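PDB 1TWI: diaminopimelate decarboxylase from Methanocaldococcus jannaschii, which catalyses the pyridoxal 5'-phosphate-dependent decarboxylation of meso-diaminopimelate to L-lysine, the last step of lysine biosynthesis by the diaminopimelate pathway. Local coordinates for residues 7-12 against 342-347; 140-145 against 200-205; 231-236 against 280-285. All coordinates share one frame; numbering follows the deposited sequence.

Interaction 1. Residues 7-12 against 342-347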
loop_
_atom_site.group_PDB
_atom_site.type_symbol
_atom_site.label_atom_id
_atom_site.label_comp_id
_atom_site.label_asym_id
_atom_site.label_seq_id
_atom_site.Cartn_x
_atom_site.Cartn_y
_atom_site.Cartn_z
ATOM N N VAL A 7 14.038 1.862 -24.935
ATOM C CA VAL A 7 15.133 1.248 -24.203
ATOM C C VAL A 7 15.885 0.321 -25.101
ATOM O O VAL A 7 15.361 -0.103 -26.125
ATOM C CB VAL A 7 14.652 0.450 -22.955
ATOM C CG1 VAL A 7 13.770 1.375 -22.055
ATOM C CG2 VAL A 7 13.873 -0.806 -23.377
ATOM N N GLU A 8 17.130 0.026 -24.761
ATOM C CA GLU A 8 17.900 -0.893 -25.614
ATOM C C GLU A 8 19.075 -1.458 -24.839
ATOM O O GLU A 8 19.396 -1.006 -23.740
ATOM C CB GLU A 8 18.450 -0.153 -26.845
ATOM C CG GLU A 8 19.471 0.904 -26.496
ATOM C CD GLU A 8 19.732 1.918 -27.647
ATOM O OE1 GLU A 8 20.244 1.511 -28.737
ATOM O OE2 GLU A 8 19.439 3.124 -27.450
ATOM N N ILE A 9 19.723 -2.446 -25.435
ATOM C CA ILE A 9 20.914 -3.019 -24.839
ATOM C C ILE A 9 21.953 -2.525 -25.839
ATOM O O ILE A 9 21.782 -2.704 -27.056
ATOM C CB ILE A 9 20.922 -4.584 -24.835
ATOM C CG1 ILE A 9 19.873 -5.146 -23.871
ATOM C CG2 ILE A 9 22.308 -5.099 -24.423
ATOM C CD1 ILE A 9 19.997 -4.685 -22.458
ATOM N N LYS A 10 22.971 -1.828 -25.358
ATOM C CA LYS A 10 24.053 -1.346 -26.234
ATOM C C LYS A 10 25.341 -1.687 -25.508
ATOM O O LYS A 10 25.489 -1.414 -24.294
ATOM C CB LYS A 10 24.079 0.170 -26.414
ATOM C CG LYS A 10 22.921 0.761 -27.145
ATOM C CD LYS A 10 23.273 2.160 -27.699
ATOM C CE LYS A 10 23.319 3.203 -26.636
ATOM N NZ LYS A 10 23.896 4.451 -27.190
ATOM N N ASP A 11 26.267 -2.276 -26.251
ATOM C CA ASP A 11 27.554 -2.637 -25.691
ATOM C C ASP A 11 27.423 -3.408 -24.377
ATOM O O ASP A 11 28.134 -3.110 -23.419
ATOM C CB ASP A 11 28.412 -1.391 -25.447
ATOM C CG ASP A 11 28.770 -0.651 -26.745
ATOM O OD1 ASP A 11 27.847 -0.179 -27.461
ATOM O OD2 ASP A 11 29.996 -0.534 -27.045
ATOM N N GLY A 12 26.510 -4.381 -24.344
ATOM C CA GLY A 12 26.347 -5.210 -23.161
ATOM C C GLY A 12 25.747 -4.549 -21.919
ATOM O O GLY A 12 25.867 -5.115 -20.830
ATOM N N CYS A 342 20.834 -5.172 -15.564
ATOM C CA CYS A 342 21.234 -4.098 -16.481
ATOM C C CYS A 342 22.535 -4.405 -17.206
ATOM O O CYS A 342 22.889 -3.687 -18.123
ATOM C CB CYS A 342 21.429 -2.777 -15.723
ATOM S SG CYS A 342 19.793 -2.047 -15.274
ATOM N N LYS A 343 23.247 -5.455 -16.786
ATOM C CA LYS A 343 24.522 -5.819 -17.417
ATOM C C LYS A 343 24.398 -7.184 -18.065
ATOM O O LYS A 343 24.004 -8.136 -17.403
ATOM C CB LYS A 343 25.651 -5.908 -16.377
ATOM C CG LYS A 343 27.073 -6.216 -16.964
ATOM C CD LYS A 343 27.649 -5.070 -17.859
ATOM C CE LYS A 343 28.933 -5.526 -18.652
ATOM N NZ LYS A 343 28.539 -6.458 -19.782
ATOM N N VAL A 344 24.762 -7.275 -19.344
ATOM C CA VAL A 344 24.731 -8.550 -20.054
ATOM C C VAL A 344 25.925 -9.350 -19.546
ATOM O O VAL A 344 27.038 -8.791 -19.346
ATOM C CB VAL A 344 24.906 -8.323 -21.562
ATOM C CG1 VAL A 344 25.308 -9.640 -22.256
ATOM C CG2 VAL A 344 23.608 -7.767 -22.114
ATOM N N LYS A 345 25.700 -10.640 -19.290
ATOM C CA LYS A 345 26.762 -11.514 -18.786
ATOM C C LYS A 345 26.904 -12.724 -19.757
ATOM O O LYS A 345 26.069 -12.930 -20.637
ATOM C CB LYS A 345 26.363 -12.046 -17.406
ATOM C CG LYS A 345 26.067 -10.972 -16.312
ATOM C CD LYS A 345 27.333 -10.150 -15.970
ATOM C CE LYS A 345 27.114 -9.286 -14.656
ATOM N NZ LYS A 345 26.846 -10.106 -13.400
ATOM N N ASN A 346 27.922 -13.548 -19.571
ATOM C CA ASN A 346 28.086 -14.696 -20.470
ATOM C C ASN A 346 27.563 -15.949 -19.807
ATOM O O ASN A 346 27.943 -17.054 -20.152
ATOM C CB ASN A 346 29.547 -14.859 -20.859
ATOM C CG ASN A 346 30.006 -13.738 -21.772
ATOM O OD1 ASN A 346 29.370 -13.447 -22.806
ATOM N ND2 ASN A 346 31.117 -13.083 -21.391
ATOM N N GLU A 347 26.661 -15.756 -18.853
ATOM C CA GLU A 347 26.066 -16.845 -18.121
ATOM C C GLU A 347 24.688 -16.372 -17.676
ATOM O O GLU A 347 24.542 -15.184 -17.379
ATOM C CB GLU A 347 26.932 -17.172 -16.881
ATOM C CG GLU A 347 26.388 -18.333 -16.096
ATOM C CD GLU A 347 27.238 -18.704 -14.876
ATOM O OE1 GLU A 347 26.713 -19.409 -13.982
ATOM O OE2 GLU A 347 28.411 -18.300 -14.802
HETATM O O HOH W 1 29.385 -3.851 -21.282
#

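Interaction 2. Residues 140-145 against 200-205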
loop_
_atom_site.group_PDB
_atom_site.type_symbol
_atom_site.label_atom_id
_atom_site.label_comp_id
_atom_site.label_asym_id
_atom_site.label_seq_id
_atom_site.Cartn_x
_atom_site.Cartn_y
_atom_site.Cartn_z
ATOM N N ILE A 140 -27.413 15.725 -5.464
ATOM C CA ILE A 140 -28.090 16.655 -4.527
ATOM C C ILE A 140 -27.059 17.595 -3.867
ATOM O O ILE A 140 -27.236 18.830 -3.844
ATOM C CB ILE A 140 -28.948 15.840 -3.465
ATOM C CG1 ILE A 140 -30.095 15.109 -4.211
ATOM C CG2 ILE A 140 -29.548 16.788 -2.329
ATOM C CD1 ILE A 140 -30.882 14.171 -3.315
ATOM N N LEU A 141 -25.942 17.044 -3.416
ATOM C CA LEU A 141 -24.933 17.875 -2.786
ATOM C C LEU A 141 -24.338 18.874 -3.762
ATOM O O LEU A 141 -24.088 20.056 -3.428
ATOM C CB LEU A 141 -23.835 16.983 -2.155
ATOM C CG LEU A 141 -22.596 17.755 -1.647
ATOM C CD1 LEU A 141 -22.986 18.678 -0.478
ATOM C CD2 LEU A 141 -21.547 16.728 -1.155
ATOM N N ILE A 142 -24.116 18.452 -5.008
ATOM C CA ILE A 142 -23.547 19.391 -5.978
ATOM C C ILE A 142 -24.535 20.543 -6.274
ATOM O O ILE A 142 -24.136 21.720 -6.358
ATOM C CB ILE A 142 -23.222 18.680 -7.339
ATOM C CG1 ILE A 142 -21.987 17.753 -7.159
ATOM C CG2 ILE A 142 -22.993 19.694 -8.429
ATOM C CD1 ILE A 142 -21.807 16.729 -8.364
ATOM N N ASN A 143 -25.815 20.210 -6.457
ATOM C CA ASN A 143 -26.802 21.252 -6.783
ATOM C C ASN A 143 -26.915 22.223 -5.555
ATOM O O ASN A 143 -26.985 23.432 -5.726
ATOM C CB ASN A 143 -28.161 20.584 -7.084
ATOM C CG ASN A 143 -29.240 21.572 -7.411
ATOM O OD1 ASN A 143 -30.213 21.669 -6.665
ATOM N ND2 ASN A 143 -29.096 22.308 -8.515
ATOM N N GLU A 144 -26.929 21.676 -4.337
ATOM C CA GLU A 144 -27.022 22.527 -3.136
ATOM C C GLU A 144 -25.763 23.416 -3.011
ATOM O O GLU A 144 -25.846 24.590 -2.660
ATOM C CB GLU A 144 -27.170 21.662 -1.876
ATOM C CG GLU A 144 -28.584 21.093 -1.623
ATOM C CD GLU A 144 -28.557 19.949 -0.582
ATOM O OE1 GLU A 144 -29.633 19.345 -0.289
ATOM O OE2 GLU A 144 -27.441 19.646 -0.058
ATOM N N THR A 145 -24.585 22.861 -3.304
ATOM C CA THR A 145 -23.345 23.638 -3.200
ATOM C C THR A 145 -23.258 24.720 -4.277
ATOM O O THR A 145 -22.851 25.885 -4.014
ATOM C CB THR A 145 -22.140 22.675 -3.270
ATOM O OG1 THR A 145 -22.296 21.722 -2.215
ATOM C CG2 THR A 145 -20.835 23.433 -3.113
ATOM N N GLU A 200 -32.122 23.578 -10.441
ATOM C CA GLU A 200 -31.784 24.848 -11.053
ATOM C C GLU A 200 -30.330 25.184 -11.100
ATOM O O GLU A 200 -29.955 26.113 -11.816
ATOM C CB GLU A 200 -32.509 25.978 -10.310
ATOM C CG GLU A 200 -33.971 25.640 -10.087
ATOM C CD GLU A 200 -34.790 26.816 -9.489
ATOM O OE1 GLU A 200 -34.385 27.373 -8.423
ATOM O OE2 GLU A 200 -35.831 27.174 -10.095
ATOM N N TYR A 201 -29.487 24.467 -10.359
ATOM C CA TYR A 201 -28.076 24.835 -10.344
ATOM C C TYR A 201 -27.100 23.854 -10.962
ATOM O O TYR A 201 -25.929 23.914 -10.663
ATOM C CB TYR A 201 -27.631 25.182 -8.886
ATOM C CG TYR A 201 -28.552 26.208 -8.233
ATOM C CD1 TYR A 201 -29.754 25.816 -7.671
ATOM C CD2 TYR A 201 -28.268 27.571 -8.296
ATOM C CE1 TYR A 201 -30.667 26.766 -7.195
ATOM C CE2 TYR A 201 -29.166 28.525 -7.817
ATOM C CZ TYR A 201 -30.361 28.111 -7.276
ATOM O OH TYR A 201 -31.293 29.025 -6.791
ATOM N N VAL A 202 -27.575 22.958 -11.821
ATOM C CA VAL A 202 -26.641 22.018 -12.475
ATOM C C VAL A 202 -27.046 22.048 -13.943
ATOM O O VAL A 202 -28.187 22.386 -14.271
ATOM C CB VAL A 202 -26.700 20.536 -11.906
ATOM C CG1 VAL A 202 -26.379 20.528 -10.375
ATOM C CG2 VAL A 202 -28.103 19.887 -12.167
ATOM N N ASN A 203 -26.089 21.690 -14.789
ATOM C CA ASN A 203 -26.208 21.658 -16.217
ATOM C C ASN A 203 -25.727 20.272 -16.662
ATOM O O ASN A 203 -24.533 19.953 -16.503
ATOM C CB ASN A 203 -25.302 22.762 -16.787
ATOM C CG ASN A 203 -25.179 22.712 -18.287
ATOM O OD1 ASN A 203 -24.054 22.634 -18.818
ATOM N ND2 ASN A 203 -26.290 22.769 -18.975
ATOM N N VAL A 204 -26.659 19.482 -17.210
ATOM C CA VAL A 204 -26.417 18.104 -17.689
ATOM C C VAL A 204 -25.589 18.139 -18.951
ATOM O O VAL A 204 -26.073 18.655 -19.966
ATOM C CB VAL A 204 -27.776 17.377 -17.990
ATOM C CG1 VAL A 204 -27.496 15.946 -18.537
ATOM C CG2 VAL A 204 -28.600 17.248 -16.688
ATOM N N VAL A 205 -24.372 17.593 -18.920
ATOM C CA VAL A 205 -23.498 17.615 -20.109
ATOM C C VAL A 205 -22.991 16.228 -20.628
ATOM O O VAL A 205 -22.344 16.173 -21.661
ATOM C CB VAL A 205 -22.176 18.456 -19.901
ATOM C CG1 VAL A 205 -22.476 19.945 -19.679
ATOM C CG2 VAL A 205 -21.361 17.862 -18.748
#

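Interaction 3. Residues 231-236 against 280-285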
loop_
_atom_site.group_PDB
_atom_site.type_symbol
_atom_site.label_atom_id
_atom_site.label_comp_id
_atom_site.label_asym_id
_atom_site.label_seq_id
_atom_site.Cartn_x
_atom_site.Cartn_y
_atom_site.Cartn_z
ATOM N N PHE A 231 -28.013 3.561 -23.969
ATOM C CA PHE A 231 -28.619 4.423 -22.942
ATOM C C PHE A 231 -28.766 5.867 -23.471
ATOM O O PHE A 231 -29.731 6.576 -23.122
ATOM C CB PHE A 231 -27.813 4.366 -21.616
ATOM C CG PHE A 231 -28.456 5.147 -20.485
ATOM C CD1 PHE A 231 -29.677 4.737 -19.969
ATOM C CD2 PHE A 231 -27.863 6.313 -19.992
ATOM C CE1 PHE A 231 -30.344 5.486 -18.943
ATOM C CE2 PHE A 231 -28.512 7.090 -18.959
ATOM C CZ PHE A 231 -29.760 6.641 -18.453
ATOM N N VAL A 232 -27.826 6.315 -24.296
ATOM C CA VAL A 232 -27.940 7.663 -24.874
ATOM C C VAL A 232 -29.205 7.690 -25.751
ATOM O O VAL A 232 -29.935 8.702 -25.801
ATOM C CB VAL A 232 -26.630 8.057 -25.672
ATOM C CG1 VAL A 232 -26.776 9.410 -26.308
ATOM C CG2 VAL A 232 -25.412 8.183 -24.647
ATOM N N VAL A 233 -29.486 6.577 -26.431
ATOM C CA VAL A 233 -30.716 6.507 -27.255
ATOM C C VAL A 233 -31.925 6.576 -26.306
ATOM O O VAL A 233 -32.865 7.346 -26.547
ATOM C CB VAL A 233 -30.801 5.191 -28.102
ATOM C CG1 VAL A 233 -32.195 5.086 -28.784
ATOM C CG2 VAL A 233 -29.713 5.195 -29.177
ATOM N N GLU A 234 -31.919 5.778 -25.243
ATOM C CA GLU A 234 -33.013 5.828 -24.262
ATOM C C GLU A 234 -33.244 7.269 -23.731
ATOM O O GLU A 234 -34.404 7.717 -23.582
ATOM C CB GLU A 234 -32.734 4.876 -23.099
ATOM C CG GLU A 234 -33.889 4.759 -22.068
ATOM C CD GLU A 234 -33.582 3.795 -20.898
ATOM O OE1 GLU A 234 -34.387 3.748 -19.921
ATOM O OE2 GLU A 234 -32.546 3.083 -20.929
ATOM N N LEU A 235 -32.165 8.013 -23.470
ATOM C CA LEU A 235 -32.314 9.390 -23.001
ATOM C C LEU A 235 -32.963 10.253 -24.089
ATOM O O LEU A 235 -33.847 11.076 -23.817
ATOM C CB LEU A 235 -30.949 9.975 -22.622
ATOM C CG LEU A 235 -30.402 9.497 -21.285
ATOM C CD1 LEU A 235 -28.935 9.920 -21.234
ATOM C CD2 LEU A 235 -31.194 10.110 -20.090
ATOM N N LYS A 236 -32.523 10.066 -25.321
ATOM C CA LYS A 236 -33.049 10.838 -26.442
ATOM C C LYS A 236 -34.578 10.600 -26.607
ATOM O O LYS A 236 -35.311 11.523 -26.943
ATOM C CB LYS A 236 -32.315 10.456 -27.730
ATOM C CG LYS A 236 -32.717 11.322 -28.922
ATOM C CD LYS A 236 -32.163 12.709 -28.741
ATOM C CE LYS A 236 -32.663 13.648 -29.789
ATOM N NZ LYS A 236 -31.699 13.615 -30.856
ATOM N N ASP A 280 -27.915 8.009 -36.650
ATOM C CA ASP A 280 -29.184 8.480 -37.108
ATOM C C ASP A 280 -30.192 8.604 -35.987
ATOM O O ASP A 280 -31.286 9.120 -36.209
ATOM C CB ASP A 280 -29.757 7.597 -38.200
ATOM C CG ASP A 280 -29.055 7.820 -39.518
ATOM O OD1 ASP A 280 -28.502 8.933 -39.736
ATOM O OD2 ASP A 280 -29.063 6.879 -40.328
ATOM N N LYS A 281 -29.842 8.144 -34.795
ATOM C CA LYS A 281 -30.760 8.245 -33.658
ATOM C C LYS A 281 -30.401 9.391 -32.713
ATOM O O LYS A 281 -31.267 9.955 -32.043
ATOM C CB LYS A 281 -30.773 6.927 -32.864
ATOM C CG LYS A 281 -31.200 5.724 -33.698
ATOM C CD LYS A 281 -31.890 4.681 -32.842
ATOM C CE LYS A 281 -32.381 3.494 -33.681
ATOM N NZ LYS A 281 -31.274 2.545 -33.897
ATOM N N VAL A 282 -29.115 9.709 -32.617
ATOM C CA VAL A 282 -28.706 10.789 -31.735
ATOM C C VAL A 282 -27.551 11.532 -32.372
ATOM O O VAL A 282 -26.853 11.000 -33.251
ATOM C CB VAL A 282 -28.240 10.270 -30.318
ATOM C CG1 VAL A 282 -29.337 9.444 -29.682
ATOM C CG2 VAL A 282 -26.896 9.474 -30.431
ATOM N N GLU A 283 -27.355 12.781 -31.980
ATOM C CA GLU A 283 -26.215 13.507 -32.512
ATOM C C GLU A 283 -24.943 12.945 -31.921
ATOM O O GLU A 283 -24.895 12.604 -30.752
ATOM C CB GLU A 283 -26.356 14.982 -32.188
ATOM C CG GLU A 283 -27.640 15.544 -32.796
ATOM C CD GLU A 283 -27.815 17.015 -32.497
ATOM O OE1 GLU A 283 -28.990 17.479 -32.452
ATOM O OE2 GLU A 283 -26.763 17.690 -32.306
ATOM N N MET A 284 -23.897 12.824 -32.726
ATOM C CA MET A 284 -22.663 12.310 -32.200
ATOM C C MET A 284 -22.093 13.287 -31.185
ATOM O O MET A 284 -22.035 14.484 -31.422
ATOM C CB MET A 284 -21.663 12.021 -33.312
ATOM C CG MET A 284 -22.136 10.854 -34.192
ATOM S SD MET A 284 -22.091 9.232 -33.418
ATOM C CE MET A 284 -23.722 9.137 -32.705
ATOM N N PRO A 285 -21.640 12.757 -30.028
ATOM C CA PRO A 285 -21.088 13.621 -28.965
ATOM C C PRO A 285 -19.567 13.848 -29.002
ATOM O O PRO A 285 -18.852 13.271 -29.848
ATOM C CB PRO A 285 -21.480 12.868 -27.694
ATOM C CG PRO A 285 -21.197 11.371 -28.138
ATOM C CD PRO A 285 -21.799 11.349 -29.583
HETATM O O HOH W 2 -28.831 13.987 -29.785
#

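Interaction 1. Residues 7-12 against 342-347
The carbonyl oxygen of G12 is the polar centre of this surface contact, shared by the backbone N-H of V344 and the amino group of K343. The backbone bond is short and nearly straight: V344 N stands 2.8 Å from G12 O, with an angle of 170° at the hydrogen, yet the donor sits above the carbonyl plane. From the opposite face K343 NZ reaches G12 O at 3.2 Å, so the oxygen is gripped from both sides. V344 CB also packs against it, 3.4 Å from G12 O.

The CB of K343 points away from 7-12, and the chain reverses through bends at chi2 (67°) and chi4 (73°). Its ammonium is steadied by its own neighbour, K343 NZ lying 2.8 Å from V344 O in the carbonyl plane and on a lone pair. A water bound 2.6 Å from D11 O adds a weak link to the same nitrogen.

Apolar contact is modest. A single methyl pair, I9 CG2 and V344 CG2 at 3.8 Å, meets obliquely. F14 of strand 13-16 touches the side chains of both I9 and C342.

D11 and G12 both have positive phi, and together they form the tight turn, close to type I', of a beta-hairpin made by strands 7-10 and 13-16. The contact fastens that N-terminal hairpin to the 342-347 loop of the mixed beta domain, which accompanies the barrel in this decarboxylase family.

Interaction 2. Residues 140-145 against 200-205
N143 and I142 of helix 136-149 meet Y201 and V202, at the start of strand 202-208, on the outside of the TIM barrel that forms the pyridoxal-binding domain. The helix belongs to the beta-alpha-beta crossover between parallel strands 130-133 and 153-160, and here it extends over the start of the next strand along.

The close-fitting part has two centres. One is a methyl: V202 CG1 rests on the helix backbone, 3.7 Å from N143 CA and equally near N143 CB. It also meets I142 CG2 at 4.0 Å, the two side chains crossing at about a right angle. With chi1 at -59°, CG1 of V202 stands anti to its carbonyl carbon, on the side that faces the helix. A153 and V155 of strand 153-160 continue this apolar layer beneath I142, while A196 lies against V202 from helix 188-198. The other centre is N143, its CG anti to the backbone N (chi1 179°), which swings its amide across to the edge of the Y201 ring, with the amide and ring planes 49° apart.

Toward solvent the fit slackens. E200 sends its carboxylate away from the helix and adds little. On the far flank of the helix, L141 packs on H308 of the second subunit. Back on the tight side, Y201 also approaches the helix backbone, Y201 CB lying 3.7 Å from N143 O.

Interaction 3. Residues 231-236 against 280-285
An apolar contact between the last turns of a barrel helix and the connection into the final barrel strand joins V232, V233 and K236 of helix 219-237 to K281 and V282, at the periphery of the pyridoxal-binding domain. V282 is the centre of the contact. Its CG1 lies against the aliphatic base of K236, 3.7 Å from K236 CB, the two side chains sliding past each other in opposite directions, and it also faces V233, whose CG2 is 4.3 Å from V282 CG1. The other methyl turns inward, where V282 CG2 meets V232 CG1 at 4.1 Å, the side chains crossing at about a right angle. V232 is backed by V245 of strand 244-246, which also touches P285, so this inner edge merges with the barrel core.

Outward, the contact becomes thinner and more polar. V233 CG1 touches the methylene K281 CD at 4.1 Å, before the rest of K281 leads away. K236 leaves the helix with CG anti to the backbone N (chi1 -174°), which sets K236 CG 3.7 Å from K281 O. Bends at chi2 and chi4 then carry its amino group to a water, 3.1 Å from K236 NZ and 2.9 Å from E283 N, which bridges the segments. The carboxylates of E283 and E241 lie close together, and the nearby lysine charge may ease their repulsion; its ion pair with E241 is long and weak.

The contact thus joins the end of outer helix 219-237 to the loop entering strand 286-289, at the N-terminal side of the strands of a TIM barrel.

Starting from the N terminus, the chain runs through the first strand and turn of the N-terminal hairpin at 7-12, which 342-347 meets much later, so interaction 1 closes a loop of 329 residues around the entire pyridoxal-binding barrel and joins the chain's beginning to the beta domain. Interactions 2 and 3 are nested within that loop and follow in series: interaction 2 opens at 140-145 and closes at 200-205; interaction 3 opens on helix 219-237 and closes at 280-285. These two sit on the same side of the molecule, nearest atoms about 7 Å apart, and tie neighbouring sectors of the barrel together. Interaction 1 lies on the opposite side of the chain's centre, its own centre 58 and 55 Å from theirs.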